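Local coordinates for protein putative oxidoreductase molybdopterin-binding subunit (Sulfolobus tokodaii, PDB 4ZOH) that probably serves as the catalytic, molybdenum-bearing subunit of a xanthine dehydrogenase/aldehyde oxidase-type oxidoreductase, holding a pterin cytosine dinucleotide cofactor, at residues R9-R14 with G445-F450; I433-G438 with E463-R468. All blocks are in the same frame, centred on the assembly; numbering follows the deposited sequence.

Contact 1 (R9-R14 with G445-F450); sequences RIEDLR and GDATAF. With MCN (pterin cytosine dinucleotide), chain D.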
loop_
_atom_site.group_PDB
_atom_site.type_symbol
_atom_site.label_atom_id
_atom_site.label_comp_id
_atom_site.label_asym_id
_atom_site.label_seq_id
_atom_site.Cartn_x
_atom_site.Cartn_y
_atom_site.Cartn_z
ATOM N N ARG A 9 13.393 -16.888 -16.985
ATOM C CA ARG A 9 12.747 -15.551 -16.689
ATOM C C ARG A 9 13.172 -15.049 -15.337
ATOM O O ARG A 9 13.061 -15.762 -14.268
ATOM C CB ARG A 9 11.214 -15.622 -16.784
ATOM C CG ARG A 9 10.730 -15.808 -18.226
ATOM C CD ARG A 9 9.332 -15.223 -18.460
ATOM N NE ARG A 9 8.431 -15.407 -17.289
ATOM C CZ ARG A 9 7.311 -14.740 -17.069
ATOM N NH1 ARG A 9 6.828 -13.883 -18.024
ATOM N NH2 ARG A 9 6.619 -14.965 -15.933
ATOM N N ILE A 10 13.708 -13.844 -15.370
ATOM C CA ILE A 10 13.896 -13.079 -14.132
ATOM C C ILE A 10 12.528 -12.778 -13.441
ATOM O O ILE A 10 12.491 -12.469 -12.267
ATOM C CB ILE A 10 14.710 -11.768 -14.347
ATOM C CG1 ILE A 10 13.882 -10.682 -15.082
ATOM C CG2 ILE A 10 16.039 -12.061 -15.039
ATOM C CD1 ILE A 10 14.680 -9.405 -15.405
ATOM N N GLU A 11 11.433 -12.813 -14.190
ATOM C CA GLU A 11 10.109 -12.467 -13.618
ATOM C C GLU A 11 9.579 -13.593 -12.724
ATOM O O GLU A 11 8.683 -13.304 -11.923
ATOM C CB GLU A 11 9.042 -12.163 -14.724
ATOM C CG GLU A 11 9.374 -11.000 -15.692
ATOM C CD GLU A 11 10.218 -11.364 -16.909
ATOM O OE1 GLU A 11 11.014 -12.358 -16.859
ATOM O OE2 GLU A 11 10.155 -10.591 -17.926
ATOM N N ASP A 12 10.096 -14.844 -12.854
ATOM C CA ASP A 12 9.357 -15.997 -12.281
ATOM C C ASP A 12 9.311 -16.064 -10.769
ATOM O O ASP A 12 8.257 -16.450 -10.190
ATOM C CB ASP A 12 9.847 -17.330 -12.856
ATOM C CG ASP A 12 9.475 -17.500 -14.294
ATOM O OD1 ASP A 12 8.654 -16.681 -14.776
ATOM O OD2 ASP A 12 9.970 -18.452 -14.944
ATOM N N LEU A 13 10.395 -15.617 -10.123
ATOM C CA LEU A 13 10.553 -15.900 -8.685
ATOM C C LEU A 13 9.406 -15.360 -7.833
ATOM O O LEU A 13 8.835 -16.098 -7.012
ATOM C CB LEU A 13 11.928 -15.451 -8.122
ATOM C CG LEU A 13 12.138 -15.751 -6.609
ATOM C CD1 LEU A 13 12.096 -17.254 -6.349
ATOM C CD2 LEU A 13 13.446 -15.183 -6.031
ATOM N N ARG A 14 9.039 -14.088 -8.060
ATOM C CA ARG A 14 7.931 -13.488 -7.277
ATOM C C ARG A 14 6.632 -14.227 -7.500
ATOM O O ARG A 14 5.811 -14.343 -6.591
ATOM C CB ARG A 14 7.693 -12.025 -7.710
ATOM C CG ARG A 14 8.869 -11.124 -7.491
ATOM C CD ARG A 14 8.722 -9.804 -8.305
ATOM N NE ARG A 14 7.567 -9.047 -7.831
ATOM C CZ ARG A 14 6.448 -8.833 -8.531
ATOM N NH1 ARG A 14 6.302 -9.270 -9.819
ATOM N NH2 ARG A 14 5.472 -8.141 -7.921
ATOM N N GLY A 445 7.294 -11.467 -20.745
ATOM C CA GLY A 445 8.696 -11.678 -20.391
ATOM C C GLY A 445 9.741 -10.772 -21.023
ATOM O O GLY A 445 10.921 -11.151 -21.093
ATOM N N ASP A 446 9.335 -9.585 -21.485
ATOM C CA ASP A 446 10.279 -8.645 -22.118
ATOM C C ASP A 446 11.334 -8.160 -21.185
ATOM O O ASP A 446 12.418 -7.763 -21.649
ATOM C CB ASP A 446 9.577 -7.404 -22.723
ATOM C CG ASP A 446 8.561 -7.797 -23.709
ATOM O OD1 ASP A 446 8.931 -8.035 -24.861
ATOM O OD2 ASP A 446 7.420 -8.019 -23.331
ATOM N N ALA A 447 11.037 -8.151 -19.888
ATOM C CA ALA A 447 12.007 -7.615 -18.936
ATOM C C ALA A 447 13.294 -8.519 -18.964
ATOM O O ALA A 447 14.412 -8.014 -18.873
ATOM C CB ALA A 447 11.419 -7.508 -17.526
ATOM N N THR A 448 13.116 -9.836 -19.051
ATOM C CA THR A 448 14.272 -10.765 -19.180
ATOM C C THR A 448 15.028 -10.418 -20.470
ATOM O O THR A 448 16.232 -10.275 -20.441
ATOM C CB THR A 448 13.804 -12.224 -19.236
ATOM O OG1 THR A 448 13.322 -12.581 -17.945
ATOM C CG2 THR A 448 14.958 -13.135 -19.594
ATOM N N ALA A 449 14.312 -10.231 -21.575
ATOM C CA ALA A 449 14.959 -9.845 -22.822
ATOM C C ALA A 449 15.682 -8.519 -22.679
ATOM O O ALA A 449 16.839 -8.333 -23.198
ATOM C CB ALA A 449 13.961 -9.891 -23.981
ATOM N N PHE A 450 15.115 -7.625 -21.851
ATOM C CA PHE A 450 15.751 -6.316 -21.702
ATOM C C PHE A 450 17.046 -6.451 -20.920
ATOM O O PHE A 450 18.056 -5.757 -21.174
ATOM C CB PHE A 450 14.782 -5.265 -21.098
ATOM C CG PHE A 450 13.638 -4.919 -22.005
ATOM C CD1 PHE A 450 13.748 -5.059 -23.414
ATOM C CD2 PHE A 450 12.458 -4.433 -21.494
ATOM C CE1 PHE A 450 12.675 -4.736 -24.268
ATOM C CE2 PHE A 450 11.395 -4.072 -22.347
ATOM C CZ PHE A 450 11.502 -4.229 -23.718
HETATM N N1 MCN D . 10.833 -12.377 -28.591
HETATM C C2 MCN D . 12.154 -12.662 -28.895
HETATM N N3 MCN D . 12.660 -12.452 -30.151
HETATM C C4 MCN D . 11.807 -11.951 -31.128
HETATM C C5 MCN D . 10.475 -11.661 -30.837
HETATM C C6 MCN D . 9.981 -11.852 -29.546
HETATM O O2 MCN D . 12.950 -13.108 -28.063
HETATM N N4 MCN D . 12.310 -11.754 -32.328
HETATM C "C1'" MCN D . 10.391 -12.612 -27.215
HETATM C C2D MCN D . 10.555 -11.327 -26.399
HETATM O "O2'" MCN D . 11.775 -11.262 -25.724
HETATM C "C3'" MCN D . 9.480 -11.465 -25.355
HETATM C C4D MCN D . 8.375 -11.916 -26.218
HETATM O O4D MCN D . 9.008 -12.878 -27.169
HETATM O "O3'" MCN D . 9.759 -12.423 -24.394
HETATM C "C5'" MCN D . 8.065 -10.525 -26.737
HETATM O "O5'" MCN D . 7.286 -10.562 -27.789
HETATM P PA MCN D . 7.014 -9.270 -28.735
HETATM O O1A MCN D . 7.887 -8.119 -28.639
HETATM O O2A MCN D . 6.844 -10.021 -30.026
HETATM O O3A MCN D . 5.445 -8.998 -28.178
HETATM P PB MCN D . 5.159 -8.092 -26.872
HETATM O O1B MCN D . 5.047 -6.650 -27.338
HETATM O O2B MCN D . 6.053 -8.309 -25.731
HETATM O O3B MCN D . 3.797 -8.675 -26.490
HETATM C C10 MCN D . 2.530 -8.168 -26.991
HETATM C "C9'" MCN D . 1.670 -9.298 -27.501
HETATM C "C8'" MCN D . 0.316 -8.900 -27.763
HETATM S "S8'" MCN D . -0.012 -7.546 -28.835
HETATM C "C7'" MCN D . -0.755 -9.609 -27.310
HETATM S "S7'" MCN D . -2.441 -9.218 -27.743
HETATM C "C6'" MCN D . -0.604 -10.830 -26.543
HETATM C C7 MCN D . 0.840 -11.406 -26.719
HETATM O "O9'" MCN D . 1.735 -10.331 -26.522
HETATM N "N5'" MCN D . -0.985 -10.683 -25.139
HETATM C C4A MCN D . -0.419 -11.445 -24.098
HETATM N "N8'" MCN D . 1.105 -12.456 -25.688
HETATM C C4B MCN D . 0.623 -12.363 -24.416
HETATM N "N1'" MCN D . 1.177 -13.155 -23.494
HETATM C "C2'" MCN D . 0.777 -13.051 -22.229
HETATM N "N2'" MCN D . 1.357 -13.831 -21.340
HETATM N "N3'" MCN D . -0.267 -12.160 -21.814
HETATM C "C4'" MCN D . -0.906 -11.339 -22.772
HETATM O "O4'" MCN D . -1.839 -10.560 -22.419
HETATM O O HOH W 1 8.323 -8.700 -18.243
#

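Contact 2 (I433-G438 with E463-R468); sequences ITLVTG and EKIEVR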
loop_
_atom_site.group_PDB
_atom_site.type_symbol
_atom_site.label_atom_id
_atom_site.label_comp_id
_atom_site.label_asym_id
_atom_site.label_seq_id
_atom_site.Cartn_x
_atom_site.Cartn_y
_atom_site.Cartn_z
ATOM N N ILE A 433 22.665 -0.883 -10.663
ATOM C CA ILE A 433 22.090 -0.464 -11.934
ATOM C C ILE A 433 20.622 -0.841 -11.999
ATOM O O ILE A 433 20.273 -2.020 -11.761
ATOM C CB ILE A 433 22.804 -1.152 -13.142
ATOM C CG1 ILE A 433 24.301 -0.749 -13.216
ATOM C CG2 ILE A 433 22.094 -0.846 -14.475
ATOM C CD1 ILE A 433 25.123 -1.759 -14.060
ATOM N N THR A 434 19.804 0.117 -12.441
ATOM C CA THR A 434 18.382 -0.125 -12.722
ATOM C C THR A 434 18.060 0.363 -14.111
ATOM O O THR A 434 18.418 1.469 -14.499
ATOM C CB THR A 434 17.469 0.592 -11.673
ATOM O OG1 THR A 434 18.027 0.356 -10.379
ATOM C CG2 THR A 434 15.982 0.055 -11.695
ATOM N N LEU A 435 17.414 -0.521 -14.852
ATOM C CA LEU A 435 16.905 -0.259 -16.156
ATOM C C LEU A 435 15.372 -0.119 -16.063
ATOM O O LEU A 435 14.715 -0.975 -15.504
ATOM C CB LEU A 435 17.279 -1.420 -17.105
ATOM C CG LEU A 435 16.654 -1.370 -18.482
ATOM C CD1 LEU A 435 17.343 -0.288 -19.312
ATOM C CD2 LEU A 435 16.837 -2.734 -19.136
ATOM N N VAL A 436 14.810 0.947 -16.647
ATOM C CA VAL A 436 13.342 1.117 -16.675
ATOM C C VAL A 436 12.899 1.153 -18.129
ATOM O O VAL A 436 13.571 1.774 -18.999
ATOM C CB VAL A 436 12.868 2.378 -15.886
ATOM C CG1 VAL A 436 11.343 2.387 -15.762
ATOM C CG2 VAL A 436 13.546 2.503 -14.521
ATOM N N THR A 437 11.835 0.405 -18.444
ATOM C CA THR A 437 11.264 0.460 -19.815
ATOM C C THR A 437 9.955 1.257 -19.807
ATOM O O THR A 437 9.245 1.181 -18.813
ATOM C CB THR A 437 11.037 -0.937 -20.375
ATOM O OG1 THR A 437 10.427 -0.815 -21.639
ATOM C CG2 THR A 437 10.124 -1.881 -19.472
ATOM N N GLY A 438 9.641 2.002 -20.888
ATOM C CA GLY A 438 8.351 2.689 -21.009
ATOM C C GLY A 438 7.266 1.757 -21.548
ATOM O O GLY A 438 6.050 2.104 -21.536
ATOM N N GLU A 463 22.397 -10.615 -13.752
ATOM C CA GLU A 463 21.821 -10.352 -12.423
ATOM C C GLU A 463 22.148 -8.938 -11.957
ATOM O O GLU A 463 21.613 -8.497 -10.962
ATOM C CB GLU A 463 22.238 -11.353 -11.305
ATOM C CG GLU A 463 22.552 -12.775 -11.711
ATOM C CD GLU A 463 23.947 -12.904 -12.324
ATOM O OE1 GLU A 463 24.959 -12.706 -11.595
ATOM O OE2 GLU A 463 24.016 -13.177 -13.530
ATOM N N LYS A 464 23.044 -8.238 -12.651
ATOM C CA LYS A 464 23.350 -6.855 -12.295
ATOM C C LYS A 464 22.271 -5.833 -12.763
ATOM O O LYS A 464 22.343 -4.654 -12.387
ATOM C CB LYS A 464 24.713 -6.431 -12.838
ATOM C CG LYS A 464 25.924 -7.049 -12.108
ATOM C CD LYS A 464 25.829 -7.021 -10.579
ATOM C CE LYS A 464 27.203 -7.106 -9.942
ATOM N NZ LYS A 464 26.987 -6.879 -8.492
ATOM N N ILE A 465 21.355 -6.288 -13.613
ATOM C CA ILE A 465 20.450 -5.407 -14.320
ATOM C C ILE A 465 19.031 -5.714 -13.804
ATOM O O ILE A 465 18.379 -6.648 -14.272
ATOM C CB ILE A 465 20.440 -5.620 -15.867
ATOM C CG1 ILE A 465 21.880 -5.678 -16.538
ATOM C CG2 ILE A 465 19.464 -4.639 -16.554
ATOM C CD1 ILE A 465 22.761 -4.451 -16.284
ATOM N N GLU A 466 18.594 -4.953 -12.818
ATOM C CA GLU A 466 17.213 -4.951 -12.405
ATOM C C GLU A 466 16.365 -4.229 -13.496
ATOM O O GLU A 466 16.748 -3.171 -13.963
ATOM C CB GLU A 466 17.046 -4.203 -11.079
ATOM C CG GLU A 466 15.580 -4.400 -10.556
ATOM C CD GLU A 466 15.157 -3.555 -9.336
ATOM O OE1 GLU A 466 15.932 -2.709 -8.786
ATOM O OE2 GLU A 466 13.992 -3.775 -8.898
ATOM N N VAL A 467 15.237 -4.813 -13.877
ATOM C CA VAL A 467 14.403 -4.209 -14.876
ATOM C C VAL A 467 13.036 -3.878 -14.262
ATOM O O VAL A 467 12.369 -4.783 -13.682
ATOM C CB VAL A 467 14.207 -5.150 -16.077
ATOM C CG1 VAL A 467 13.360 -4.474 -17.182
ATOM C CG2 VAL A 467 15.576 -5.550 -16.647
ATOM N N ARG A 468 12.629 -2.596 -14.400
ATOM C CA ARG A 468 11.365 -2.067 -13.827
ATOM C C ARG A 468 10.517 -1.427 -14.913
ATOM O O ARG A 468 11.040 -1.048 -15.959
ATOM C CB ARG A 468 11.725 -1.038 -12.742
ATOM C CG ARG A 468 12.414 -1.678 -11.538
ATOM C CD ARG A 468 11.370 -2.331 -10.637
ATOM N NE ARG A 468 10.591 -1.269 -9.972
ATOM C CZ ARG A 468 9.287 -1.011 -10.132
ATOM N NH1 ARG A 468 8.577 -1.744 -10.966
ATOM N NH2 ARG A 468 8.722 0.044 -9.492
HETATM O O HOH W 2 23.578 -3.595 -10.439
#

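Contact 1 (R9-R14 with G445-F450)
The hydroxyl of Thr-448 takes part in two hydrogen bonds: its OG1 donates to Glu-11 OE1 at 2.6 Å and accepts the backbone N-H of Ile-10 at 2.9 Å. A chi1 of -70°, with OG1 beside its own backbone N, sets the hydroxyl toward Ile-10 N and Glu-11. The other carboxylate oxygen, Glu-11 OE2, takes the backbone N-H of Thr-448 from above the carboxylate plane, at 3.3 Å. Water 1 donates to the same OE2 and accepts from Ala-447 N, so the acid lies over amides of a helix start, where a negative charge is probably favoured. Glycine suits the N-cap at Gly-445, since its phi is positive and its CA lies close to both Arg-9 CD (4.1 Å) and Glu-11 OE2 (3.1 Å). Arg-9 lays its guanidinium with one face under Glu-11 CB and forms a side-on salt bridge to Asp-12 OD1 through NE and NH2, while NH2 also bonds the backbone of another protein's chain. On the helix side turned away from Glu-11, Asp-446 and Ala-449 border the dinucleotide. A carboxylate and a threonine thus join the N-terminal chain to the start of a helix that lines the pterin dinucleotide pocket.

Contact 2 (I433-G438 with E463-R468)
Leu-435 and Val-467 sit side by side on neighbouring parallel strands of a beta-alpha-beta unit, whose crossover helix 446-458 covers the face that also carries Ile-433 and Ile-465. Leu-435 CB lies 3.6 Å from Glu-466 O and 3.9 Å from Ile-465 CG2; CG stands anti to the backbone N (chi1 172°), which carries the branch away from the sheet toward helix 446-458, and CD2 touches both Val-467 CG2, at 4.0 Å, and Ile-465 CG2, which lie on the same side of it. Phe-450 of the helix packs directly on the same CD2. Branched aliphatic residues suit this face, filling the layer between sheet and helix without needing polar partners. The face bearing Thr-434, Glu-466 and Arg-468 is different: Thr-434 CG2 lies alongside Arg-468 CG at 4.0 Å, an aliphatic contact beneath charged ends. Lys-432 forms a salt bridge with Glu-466 OE1 and hydrogen-bonds Thr-434 OG1, while Lys-178 and Glu-473 of the second subunit form salt bridges with Glu-466 OE2 and Arg-468 NE. Nearly straight backbone bonds run from Leu-435 N to Glu-466 O (2.9 Å) and from Arg-468 N to Leu-435 O (2.9 Å). Finally, Thr-437 N donates to Arg-468 O at 3.0 Å.

Contacts 1 and 2 share helix 446-458: its first turn meets the N-terminal segment in contact 1, and it connects, as the crossover helix, the two strands paired in contact 2. They also touch directly, since Phe-450 packs on Leu-435 and Thr-437, and Ile-10 reaches Val-467. Both are largely buried, yet their chemistry differs. Contact 1 relies on a few side-chain and water-mediated polar bonds at a helix start beside the cofactor, whereas contact 2 depends on regular backbone bonding and an aliphatic layer under the helix. Ile-10 is exposed at the rim of contact 1, and both contacts reach other chains: Arg-9 bonds another protein, and the charged face of contact 2 forms salt bridges with the second subunit.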